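Local coordinates for hypothetical protein (PDB 4GL6) that is of unknown function but belongs to the DUF5037 family of the gut bacterium Ruminococcus gnavus, at residues Lys9-Leu14 with Glu21-Ser26; Ile70-Tyr75 with Glu110-Pro115; His184-Lys189 with Glu207-Gly212. All coordinates share one frame; numbering follows the deposited sequence.

Contact 1: Lys9-Leu14 with Glu21-Ser26; sequences KIETYL and EFEVLS
Helix 6-18 turns back on the edge strand 22-28 to make a helix-strand unit, joined where Ile10, Glu11 and Leu14 meet Phe22 and Val24. The two axes come within 7.7 Å and run nearly antiparallel, at 149°. Glu11 carries the polar part. Its extended chain passes Phe22 O and places Glu11 OE2 3.1 Å from Val24 N. The bond is nearly straight (172°), and Glu11 OE2 accepts with its anti lone pair, turned away from OE1. CG stands anti to the carbonyl carbon (chi1 -72°), which sends the carboxylate to the strand. Glu23, from the opposite side of the strand, points elsewhere and forms a salt bridge with Lys47. The apolar part lies beside this bond, on the buried side. Ile10 CG2 meets Val24 CG2 at 3.6 Å, the two side chains crossing at about a right angle. Leu14 CB sits over one face of the Phe22 ring, 3.8 Å from its centroid, in a CH-pi contact. Tyr75 meets the same ring edge-to-face. The strand pairs on its other edge with strand 40-46, so the Glu11 carboxylate gives Val24 N a side-chain acceptor on the edge with no neighbouring strand in this chain.

Contact 2: Ile70-Tyr75 with Glu110-Pro115; sequences IIYDGY and EWQDIP
Asp73 OD2 is gripped by two hydroxyls, Tyr13 OH and Tyr18 OH, one residue along from Tyr72, which meets Gln112 across the contact. The other carboxylate oxygen, Asp73 OD1, accepts Tyr75 N at 3.0 Å. That N-H is nearly straight on (172°) but approaches from above the carboxylate plane.

The contact itself is a flat stack. The Gln112 amide lies against the Tyr72 ring, the two planes only 10° apart. Gln112 CG sits over the ring face in a CH-pi contact, 3.7 Å from the centroid. Farther out, Gln112 CD lies 3.5 Å from Tyr72 CG, and Gln112 OE1 reaches Tyr72 CB at 3.3 Å. Gln112 NE2 lies nearest Tyr72 CD2 and is hydrogen-bonded to Ile107 O, which fixes the turn of the amide. Tyr72 CG stands anti to the backbone N (chi1 177°), which lays the ring beside Gln112. Its opposite face is covered by the backbone, with Gly74 N 3.6 Å above the plane, over the centre. The ring is thus sandwiched, and its OH is hydrogen-bonded to Gln77 N.

The stack joins two loops. One, between strand 69-70 and helix 75-95, holds a classic beta bulge at Ile71 and Tyr72 opposite Ser57, an Asx turn at Asp73 and the N-cap position at Gly74. The other, between strand 99-104 and helix 116-119, presents Gln112 on a type I turn from Trp111 to Ile114.

Contact 3: His184-Lys189 with Glu207-Gly212; sequences HKSFEK and EDIIEG
Ile209 is the residue of 207-212 that meets Ser186 and Lys189, and its CB sends out two branches toward helix 184-194. The first, CG2, stands anti to the backbone N. Ile209 CG2 lies 3.4 Å from Ser186 O. Ser186 OG is close to the same methyl. Ser186 CB is also near, 3.8 Å from Ile209 CG2. The methyl therefore lies against the backbone oxygen and the short side chain of one residue. The second branch begins at CG1, which is anti to the carbonyl carbon (chi1 -67°), and runs on extended to CD1 (chi2 158°). At this tip Ile209 CD1 meets Lys189 CB at 3.8 Å. The tip touches the root of the lysine and not its charged end. Ser186 and Lys189 are three residues apart on their helix, so they line the same side of it. The two branches of Ile209 thus span nearly one turn of helix 184-194.

Both helices belong to the connection between the antiparallel neighbours 175-182 and 215-220 of the mixed sheet. Helix 184-194 directly follows the first strand, and helix 204-210 leads toward the second. Each also sends an apolar residue to strand 175-182: Phe187 rests on Leu182, and Ile210 on Tyr180. Ile209 joins the helices to one another at the surface.

Ser186 OG has its polar partner elsewhere, in a hydrogen bond to Asp183 OD2. Toward Ile209 it offers van der Waals contact. Beyond CG the Lys189 chain is extended. Lys189 is exposed and also touches a crystal neighbour. Helix 204-210 stops just past the contact. Glu211 is the first residue to leave helical geometry, though Glu211 N still makes a weak bond to Glu207 O.

How the contacts relate
Contact 1 is buried, while contacts 2 and 3 lie at the surface. Contacts 1 and 2 touch through Tyr13 and Asp73 and through Phe22 and Tyr75. Contact 1 stays with the antiparallel sheet; contact 2 ties the loop after that sheet's last strand to a loop after strand 99-104 of the mixed sheet. Contact 3 stands apart, on helices linking two strands of the mixed sheet, its centre about 30 Å from that of contact 1 and about 34 Å from that of contact 2. The chemistry differs accordingly. Contact 1 joins a helix to an edge strand by mixed polar and apolar packing. Contact 2 joins two loops by an amide-ring stack. Contact 3 joins two helices by van der Waals packing.

Contact 1: Lys9-Leu14 with Glu21-Ser26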
loop_
_atom_site.group_PDB
_atom_site.type_symbol
_atom_site.label_atom_id
_atom_site.label_comp_id
_atom_site.label_asym_id
_atom_site.label_seq_id
_atom_site.Cartn_x
_atom_site.Cartn_y
_atom_site.Cartn_z
ATOM N N LYS A 9 -16.686 -4.441 17.325
ATOM C CA LYS A 9 -16.498 -3.074 17.826
ATOM C C LYS A 9 -15.825 -2.192 16.761
ATOM O O LYS A 9 -16.283 -1.076 16.503
ATOM C CB LYS A 9 -15.701 -3.046 19.144
ATOM C CG LYS A 9 -16.385 -3.661 20.368
ATOM C CD LYS A 9 -15.546 -3.437 21.627
ATOM C CE LYS A 9 -16.150 -4.087 22.864
ATOM N NZ LYS A 9 -15.356 -3.826 24.098
ATOM N N ILE A 10 -14.779 -2.723 16.127
ATOM C CA ILE A 10 -14.026 -2.009 15.085
ATOM C C ILE A 10 -14.885 -1.798 13.844
ATOM O O ILE A 10 -14.921 -0.688 13.307
ATOM C CB ILE A 10 -12.710 -2.737 14.700
ATOM C CG1 ILE A 10 -11.750 -2.760 15.898
ATOM C CG2 ILE A 10 -12.006 -2.031 13.533
ATOM C CD1 ILE A 10 -10.572 -3.683 15.755
ATOM N N GLU A 11 -15.559 -2.858 13.394
ATOM C CA GLU A 11 -16.484 -2.781 12.243
ATOM C C GLU A 11 -17.587 -1.723 12.482
ATOM O O GLU A 11 -17.882 -0.918 11.583
ATOM C CB GLU A 11 -17.108 -4.159 11.928
ATOM C CG GLU A 11 -16.149 -5.176 11.295
ATOM C CD GLU A 11 -16.697 -6.608 11.206
ATOM O OE1 GLU A 11 -17.866 -6.871 11.576
ATOM O OE2 GLU A 11 -15.951 -7.502 10.746
ATOM N N THR A 12 -18.161 -1.717 13.689
ATOM C CA THR A 12 -19.221 -0.759 14.043
ATOM C C THR A 12 -18.710 0.679 14.030
ATOM O O THR A 12 -19.391 1.569 13.518
ATOM C CB THR A 12 -19.848 -1.075 15.412
ATOM O OG1 THR A 12 -20.376 -2.399 15.372
ATOM C CG2 THR A 12 -20.981 -0.094 15.769
ATOM N N TYR A 13 -17.510 0.891 14.568
ATOM C CA TYR A 13 -16.902 2.221 14.565
ATOM C C TYR A 13 -16.682 2.751 13.133
ATOM O O TYR A 13 -17.112 3.857 12.819
ATOM C CB TYR A 13 -15.583 2.258 15.371
ATOM C CG TYR A 13 -14.710 3.416 14.952
ATOM C CD1 TYR A 13 -15.001 4.719 15.355
ATOM C CD2 TYR A 13 -13.635 3.219 14.080
ATOM C CE1 TYR A 13 -14.217 5.792 14.929
ATOM C CE2 TYR A 13 -12.861 4.283 13.643
ATOM C CZ TYR A 13 -13.151 5.568 14.064
ATOM O OH TYR A 13 -12.353 6.602 13.644
ATOM N N LEU A 14 -15.999 1.963 12.302
ATOM C CA LEU A 14 -15.684 2.340 10.915
ATOM C C LEU A 14 -16.927 2.688 10.093
ATOM O O LEU A 14 -16.931 3.706 9.374
ATOM C CB LEU A 14 -14.846 1.255 10.219
ATOM C CG LEU A 14 -13.397 1.108 10.699
ATOM C CD1 LEU A 14 -12.692 -0.112 10.130
ATOM C CD2 LEU A 14 -12.593 2.340 10.319
ATOM N N GLU A 21 -19.818 0.020 4.772
ATOM C CA GLU A 21 -19.628 -1.106 5.693
ATOM C C GLU A 21 -18.241 -1.713 5.444
ATOM O O GLU A 21 -17.705 -1.661 4.322
ATOM C CB GLU A 21 -20.765 -2.136 5.674
ATOM C CG GLU A 21 -21.211 -2.661 4.323
ATOM C CD GLU A 21 -22.368 -3.653 4.425
ATOM O OE1 GLU A 21 -22.712 -4.099 5.537
ATOM O OE2 GLU A 21 -22.951 -3.997 3.378
ATOM N N PHE A 22 -17.672 -2.245 6.526
ATOM C CA PHE A 22 -16.320 -2.780 6.565
ATOM C C PHE A 22 -16.301 -4.152 7.216
ATOM O O PHE A 22 -17.264 -4.554 7.864
ATOM C CB PHE A 22 -15.416 -1.879 7.422
ATOM C CG PHE A 22 -15.255 -0.474 6.906
ATOM C CD1 PHE A 22 -16.273 0.477 7.080
ATOM C CD2 PHE A 22 -14.058 -0.070 6.299
ATOM C CE1 PHE A 22 -16.123 1.785 6.610
ATOM C CE2 PHE A 22 -13.900 1.233 5.836
ATOM C CZ PHE A 22 -14.935 2.165 5.986
ATOM N N GLU A 23 -15.178 -4.844 7.033
ATOM C CA GLU A 23 -14.933 -6.159 7.613
ATOM C C GLU A 23 -13.504 -6.150 8.166
ATOM O O GLU A 23 -12.593 -5.643 7.518
ATOM C CB GLU A 23 -15.113 -7.257 6.544
ATOM C CG GLU A 23 -15.003 -8.696 7.059
ATOM C CD GLU A 23 -15.236 -9.771 5.994
ATOM O OE1 GLU A 23 -15.471 -9.446 4.809
ATOM O OE2 GLU A 23 -15.180 -10.968 6.347
ATOM N N VAL A 24 -13.333 -6.656 9.383
ATOM C CA VAL A 24 -12.022 -6.842 9.987
ATOM C C VAL A 24 -11.667 -8.261 9.584
ATOM O O VAL A 24 -12.300 -9.197 10.044
ATOM C CB VAL A 24 -12.040 -6.689 11.528
ATOM C CG1 VAL A 24 -10.730 -7.188 12.131
ATOM C CG2 VAL A 24 -12.302 -5.235 11.921
ATOM N N LEU A 25 -10.686 -8.421 8.700
ATOM C CA LEU A 25 -10.248 -9.760 8.251
ATOM C C LEU A 25 -9.537 -10.514 9.368
ATOM O O LEU A 25 -9.708 -11.711 9.514
ATOM C CB LEU A 25 -9.357 -9.673 7.005
ATOM C CG LEU A 25 -10.007 -9.056 5.758
ATOM C CD1 LEU A 25 -8.982 -8.938 4.648
ATOM C CD2 LEU A 25 -11.226 -9.847 5.279
ATOM N N SER A 26 -8.734 -9.803 10.148
ATOM C CA SER A 26 -8.013 -10.382 11.293
ATOM C C SER A 26 -7.424 -9.274 12.156
ATOM O O SER A 26 -7.362 -8.097 11.752
ATOM C CB SER A 26 -6.863 -11.280 10.839
ATOM O OG SER A 26 -5.895 -10.544 10.101
#

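Contact 2: Ile70-Tyr75 with Glu110-Pro115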
loop_
_atom_site.group_PDB
_atom_site.type_symbol
_atom_site.label_atom_id
_atom_site.label_comp_id
_atom_site.label_asym_id
_atom_site.label_seq_id
_atom_site.Cartn_x
_atom_site.Cartn_y
_atom_site.Cartn_z
ATOM N N ILE A 70 -9.633 4.606 19.567
ATOM C CA ILE A 70 -8.907 4.644 18.303
ATOM C C ILE A 70 -7.538 5.278 18.506
ATOM O O ILE A 70 -7.457 6.424 18.946
ATOM C CB ILE A 70 -9.697 5.469 17.250
ATOM C CG1 ILE A 70 -11.069 4.817 16.958
ATOM C CG2 ILE A 70 -8.898 5.665 15.948
ATOM C CD1 ILE A 70 -12.128 4.989 18.038
ATOM N N ILE A 71 -6.472 4.539 18.210
ATOM C CA ILE A 71 -5.122 5.100 18.229
ATOM C C ILE A 71 -5.027 5.823 16.870
ATOM O O ILE A 71 -4.861 7.045 16.822
ATOM C CB ILE A 71 -4.035 4.033 18.441
ATOM C CG1 ILE A 71 -4.236 3.334 19.803
ATOM C CG2 ILE A 71 -2.650 4.681 18.371
ATOM C CD1 ILE A 71 -3.319 2.142 20.028
ATOM N N TYR A 72 -5.174 5.061 15.783
ATOM C CA TYR A 72 -5.293 5.614 14.418
ATOM C C TYR A 72 -5.977 4.578 13.523
ATOM O O TYR A 72 -5.406 3.514 13.302
ATOM C CB TYR A 72 -3.947 6.065 13.840
ATOM C CG TYR A 72 -4.064 6.554 12.420
ATOM C CD1 TYR A 72 -4.953 7.574 12.092
ATOM C CD2 TYR A 72 -3.287 6.005 11.397
ATOM C CE1 TYR A 72 -5.086 8.022 10.783
ATOM C CE2 TYR A 72 -3.414 6.447 10.084
ATOM C CZ TYR A 72 -4.318 7.455 9.781
ATOM O OH TYR A 72 -4.468 7.910 8.495
ATOM N N ASP A 73 -7.182 4.900 13.024
ATOM C CA ASP A 73 -8.000 3.941 12.231
ATOM C C ASP A 73 -7.451 3.485 10.885
ATOM O O ASP A 73 -7.900 2.468 10.341
ATOM C CB ASP A 73 -9.462 4.404 12.082
ATOM C CG ASP A 73 -9.638 5.694 11.264
ATOM O OD1 ASP A 73 -8.787 6.073 10.425
ATOM O OD2 ASP A 73 -10.704 6.323 11.456
ATOM N N GLY A 74 -6.502 4.259 10.360
ATOM C CA GLY A 74 -5.825 3.952 9.116
ATOM C C GLY A 74 -6.591 4.183 7.840
ATOM O O GLY A 74 -6.065 3.850 6.785
ATOM N N TYR A 75 -7.795 4.766 7.912
ATOM C CA TYR A 75 -8.640 4.896 6.727
ATOM C C TYR A 75 -8.230 6.014 5.808
ATOM O O TYR A 75 -8.305 5.846 4.591
ATOM C CB TYR A 75 -10.146 4.976 7.063
ATOM C CG TYR A 75 -11.035 4.779 5.833
ATOM C CD1 TYR A 75 -10.929 3.616 5.055
ATOM C CD2 TYR A 75 -11.972 5.745 5.438
ATOM C CE1 TYR A 75 -11.708 3.422 3.923
ATOM C CE2 TYR A 75 -12.766 5.553 4.300
ATOM C CZ TYR A 75 -12.624 4.385 3.549
ATOM O OH TYR A 75 -13.380 4.126 2.434
ATOM N N GLU A 110 2.034 12.987 13.823
ATOM C CA GLU A 110 1.767 14.434 13.688
ATOM C C GLU A 110 0.530 14.757 12.846
ATOM O O GLU A 110 -0.184 15.690 13.177
ATOM C CB GLU A 110 2.964 15.222 13.087
ATOM C CG GLU A 110 4.310 15.146 13.822
ATOM C CD GLU A 110 5.214 14.009 13.350
ATOM O OE1 GLU A 110 5.436 13.903 12.128
ATOM O OE2 GLU A 110 5.721 13.235 14.201
ATOM N N TRP A 111 0.287 13.996 11.776
ATOM C CA TRP A 111 -0.852 14.237 10.855
ATOM C C TRP A 111 -2.098 13.422 11.078
ATOM O O TRP A 111 -3.116 13.679 10.430
ATOM C CB TRP A 111 -0.416 14.067 9.398
ATOM C CG TRP A 111 0.808 14.863 9.007
ATOM C CD1 TRP A 111 1.365 15.958 9.659
ATOM C CD2 TRP A 111 1.610 14.706 7.797
ATOM N NE1 TRP A 111 2.453 16.425 8.998
ATOM C CE2 TRP A 111 2.657 15.727 7.870
ATOM C CE3 TRP A 111 1.585 13.838 6.707
ATOM C CZ2 TRP A 111 3.625 15.862 6.887
ATOM C CZ3 TRP A 111 2.568 13.991 5.716
ATOM C CH2 TRP A 111 3.558 14.986 5.808
ATOM N N GLN A 112 -2.062 12.477 12.013
ATOM C CA GLN A 112 -3.215 11.615 12.277
ATOM C C GLN A 112 -4.473 12.348 12.726
ATOM O O GLN A 112 -5.572 11.894 12.432
ATOM C CB GLN A 112 -2.850 10.507 13.247
ATOM C CG GLN A 112 -1.918 9.516 12.567
ATOM C CD GLN A 112 -1.310 8.506 13.486
ATOM O OE1 GLN A 112 -1.691 8.355 14.645
ATOM N NE2 GLN A 112 -0.312 7.839 12.977
ATOM N N ASP A 113 -4.304 13.490 13.391
ATOM C CA ASP A 113 -5.435 14.323 13.796
ATOM C C ASP A 113 -6.105 15.057 12.640
ATOM O O ASP A 113 -7.250 15.474 12.811
ATOM C CB ASP A 113 -5.008 15.355 14.851
ATOM C CG ASP A 113 -4.615 14.720 16.187
ATOM O OD1 ASP A 113 -4.784 13.487 16.387
ATOM O OD2 ASP A 113 -4.130 15.483 17.049
ATOM N N ILE A 114 -5.429 15.218 11.491
ATOM C CA ILE A 114 -6.000 15.973 10.356
ATOM C C ILE A 114 -7.275 15.265 9.869
ATOM O O ILE A 114 -7.255 14.040 9.724
ATOM C CB ILE A 114 -5.040 16.147 9.140
ATOM C CG1 ILE A 114 -3.723 16.841 9.523
ATOM C CG2 ILE A 114 -5.701 17.016 8.060
ATOM C CD1 ILE A 114 -2.675 16.819 8.425
ATOM N N PRO A 115 -8.378 16.018 9.637
ATOM C CA PRO A 115 -9.617 15.377 9.165
ATOM C C PRO A 115 -9.420 14.573 7.877
ATOM O O PRO A 115 -8.653 14.992 7.005
ATOM C CB PRO A 115 -10.566 16.559 8.930
ATOM C CG PRO A 115 -10.067 17.626 9.824
ATOM C CD PRO A 115 -8.576 17.466 9.853
#

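Contact 3: His184-Lys189 with Glu207-Gly212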
loop_
_atom_site.group_PDB
_atom_site.type_symbol
_atom_site.label_atom_id
_atom_site.label_comp_id
_atom_site.label_asym_id
_atom_site.label_seq_id
_atom_site.Cartn_x
_atom_site.Cartn_y
_atom_site.Cartn_z
ATOM N N HIS A 184 3.208 -17.325 -13.574
ATOM C CA HIS A 184 1.755 -17.505 -13.380
ATOM C C HIS A 184 1.352 -18.160 -12.075
ATOM O O HIS A 184 0.613 -17.564 -11.286
ATOM C CB HIS A 184 1.127 -18.216 -14.590
ATOM C CG HIS A 184 -0.380 -18.351 -14.507
ATOM N ND1 HIS A 184 -1.211 -17.288 -14.529
ATOM C CD2 HIS A 184 -1.192 -19.488 -14.401
ATOM C CE1 HIS A 184 -2.492 -17.727 -14.438
ATOM N NE2 HIS A 184 -2.471 -19.073 -14.365
ATOM N N LYS A 185 1.857 -19.364 -11.816
ATOM C CA LYS A 185 1.487 -20.079 -10.583
ATOM C C LYS A 185 1.926 -19.297 -9.320
ATOM O O LYS A 185 1.162 -19.193 -8.356
ATOM C CB LYS A 185 1.961 -21.541 -10.628
ATOM C CG LYS A 185 1.290 -22.322 -11.771
ATOM C CD LYS A 185 1.491 -23.835 -11.736
ATOM C CE LYS A 185 0.771 -24.517 -12.885
ATOM N NZ LYS A 185 0.783 -25.995 -12.773
ATOM N N SER A 186 3.121 -18.717 -9.346
ATOM C CA SER A 186 3.579 -17.871 -8.229
ATOM C C SER A 186 2.667 -16.703 -7.993
ATOM O O SER A 186 2.350 -16.391 -6.845
ATOM C CB SER A 186 4.991 -17.320 -8.440
ATOM O OG SER A 186 5.914 -18.263 -7.976
ATOM N N PHE A 187 2.290 -16.039 -9.085
ATOM C CA PHE A 187 1.419 -14.884 -8.989
ATOM C C PHE A 187 0.096 -15.236 -8.313
ATOM O O PHE A 187 -0.317 -14.579 -7.366
ATOM C CB PHE A 187 1.146 -14.247 -10.358
ATOM C CG PHE A 187 0.119 -13.154 -10.286
ATOM C CD1 PHE A 187 0.478 -11.875 -9.862
ATOM C CD2 PHE A 187 -1.224 -13.421 -10.552
ATOM C CE1 PHE A 187 -0.483 -10.880 -9.737
ATOM C CE2 PHE A 187 -2.191 -12.425 -10.437
ATOM C CZ PHE A 187 -1.821 -11.150 -10.033
ATOM N N GLU A 188 -0.547 -16.280 -8.812
ATOM C CA GLU A 188 -1.859 -16.714 -8.302
ATOM C C GLU A 188 -1.875 -17.036 -6.810
ATOM O O GLU A 188 -2.867 -16.764 -6.141
ATOM C CB GLU A 188 -2.394 -17.870 -9.148
ATOM C CG GLU A 188 -2.798 -17.435 -10.578
ATOM C CD GLU A 188 -4.056 -16.558 -10.695
ATOM O OE1 GLU A 188 -5.016 -16.717 -9.908
ATOM O OE2 GLU A 188 -4.081 -15.690 -11.602
ATOM N N LYS A 189 -0.783 -17.617 -6.312
ATOM C CA LYS A 189 -0.618 -17.886 -4.878
ATOM C C LYS A 189 -0.389 -16.582 -4.131
ATOM O O LYS A 189 -0.947 -16.379 -3.040
ATOM C CB LYS A 189 0.577 -18.794 -4.610
ATOM C CG LYS A 189 0.458 -20.217 -5.134
ATOM C CD LYS A 189 1.775 -20.939 -4.934
ATOM C CE LYS A 189 1.765 -22.262 -5.628
ATOM N NZ LYS A 189 3.130 -22.853 -5.595
ATOM N N GLU A 207 7.056 -14.429 1.274
ATOM C CA GLU A 207 8.469 -14.114 1.008
ATOM C C GLU A 207 9.092 -15.274 0.240
ATOM O O GLU A 207 9.825 -15.032 -0.719
ATOM C CB GLU A 207 9.260 -13.771 2.303
ATOM C CG GLU A 207 8.728 -12.599 3.167
ATOM C CD GLU A 207 8.554 -11.257 2.466
ATOM O OE1 GLU A 207 9.336 -10.909 1.555
ATOM O OE2 GLU A 207 7.625 -10.515 2.862
ATOM N N ASP A 208 8.726 -16.508 0.611
ATOM C CA ASP A 208 9.183 -17.714 -0.080
ATOM C C ASP A 208 8.695 -17.788 -1.542
ATOM O O ASP A 208 9.438 -18.279 -2.401
ATOM C CB ASP A 208 8.765 -19.011 0.655
ATOM C CG ASP A 208 9.401 -19.163 2.057
ATOM O OD1 ASP A 208 10.372 -18.446 2.406
ATOM O OD2 ASP A 208 8.904 -20.028 2.819
ATOM N N ILE A 209 7.468 -17.328 -1.824
ATOM C CA ILE A 209 6.936 -17.356 -3.198
ATOM C C ILE A 209 7.656 -16.353 -4.088
ATOM O O ILE A 209 8.018 -16.684 -5.210
ATOM C CB ILE A 209 5.437 -17.041 -3.254
ATOM C CG1 ILE A 209 4.627 -18.146 -2.597
ATOM C CG2 ILE A 209 4.978 -16.876 -4.701
ATOM C CD1 ILE A 209 3.256 -17.687 -2.158
ATOM N N ILE A 210 7.848 -15.134 -3.584
ATOM C CA ILE A 210 8.490 -14.083 -4.376
ATOM C C ILE A 210 10.019 -14.133 -4.419
ATOM O O ILE A 210 10.591 -13.443 -5.261
ATOM C CB ILE A 210 7.996 -12.666 -3.997
ATOM C CG1 ILE A 210 8.643 -12.155 -2.701
ATOM C CG2 ILE A 210 6.473 -12.632 -3.980
ATOM C CD1 ILE A 210 8.142 -10.798 -2.239
ATOM N N GLU A 211 10.676 -14.900 -3.531
ATOM C CA GLU A 211 12.156 -14.989 -3.493
ATOM C C GLU A 211 12.728 -15.474 -4.816
ATOM O O GLU A 211 12.248 -16.461 -5.360
ATOM C CB GLU A 211 12.641 -15.970 -2.406
ATOM C CG GLU A 211 14.135 -15.934 -2.045
ATOM C CD GLU A 211 14.454 -15.118 -0.779
ATOM O OE1 GLU A 211 13.836 -15.360 0.288
ATOM O OE2 GLU A 211 15.356 -14.251 -0.825
ATOM N N GLY A 212 13.737 -14.765 -5.335
ATOM C CA GLY A 212 14.405 -15.136 -6.581
ATOM C C GLY A 212 13.720 -14.678 -7.849
ATOM O O GLY A 212 14.364 -14.623 -8.889
#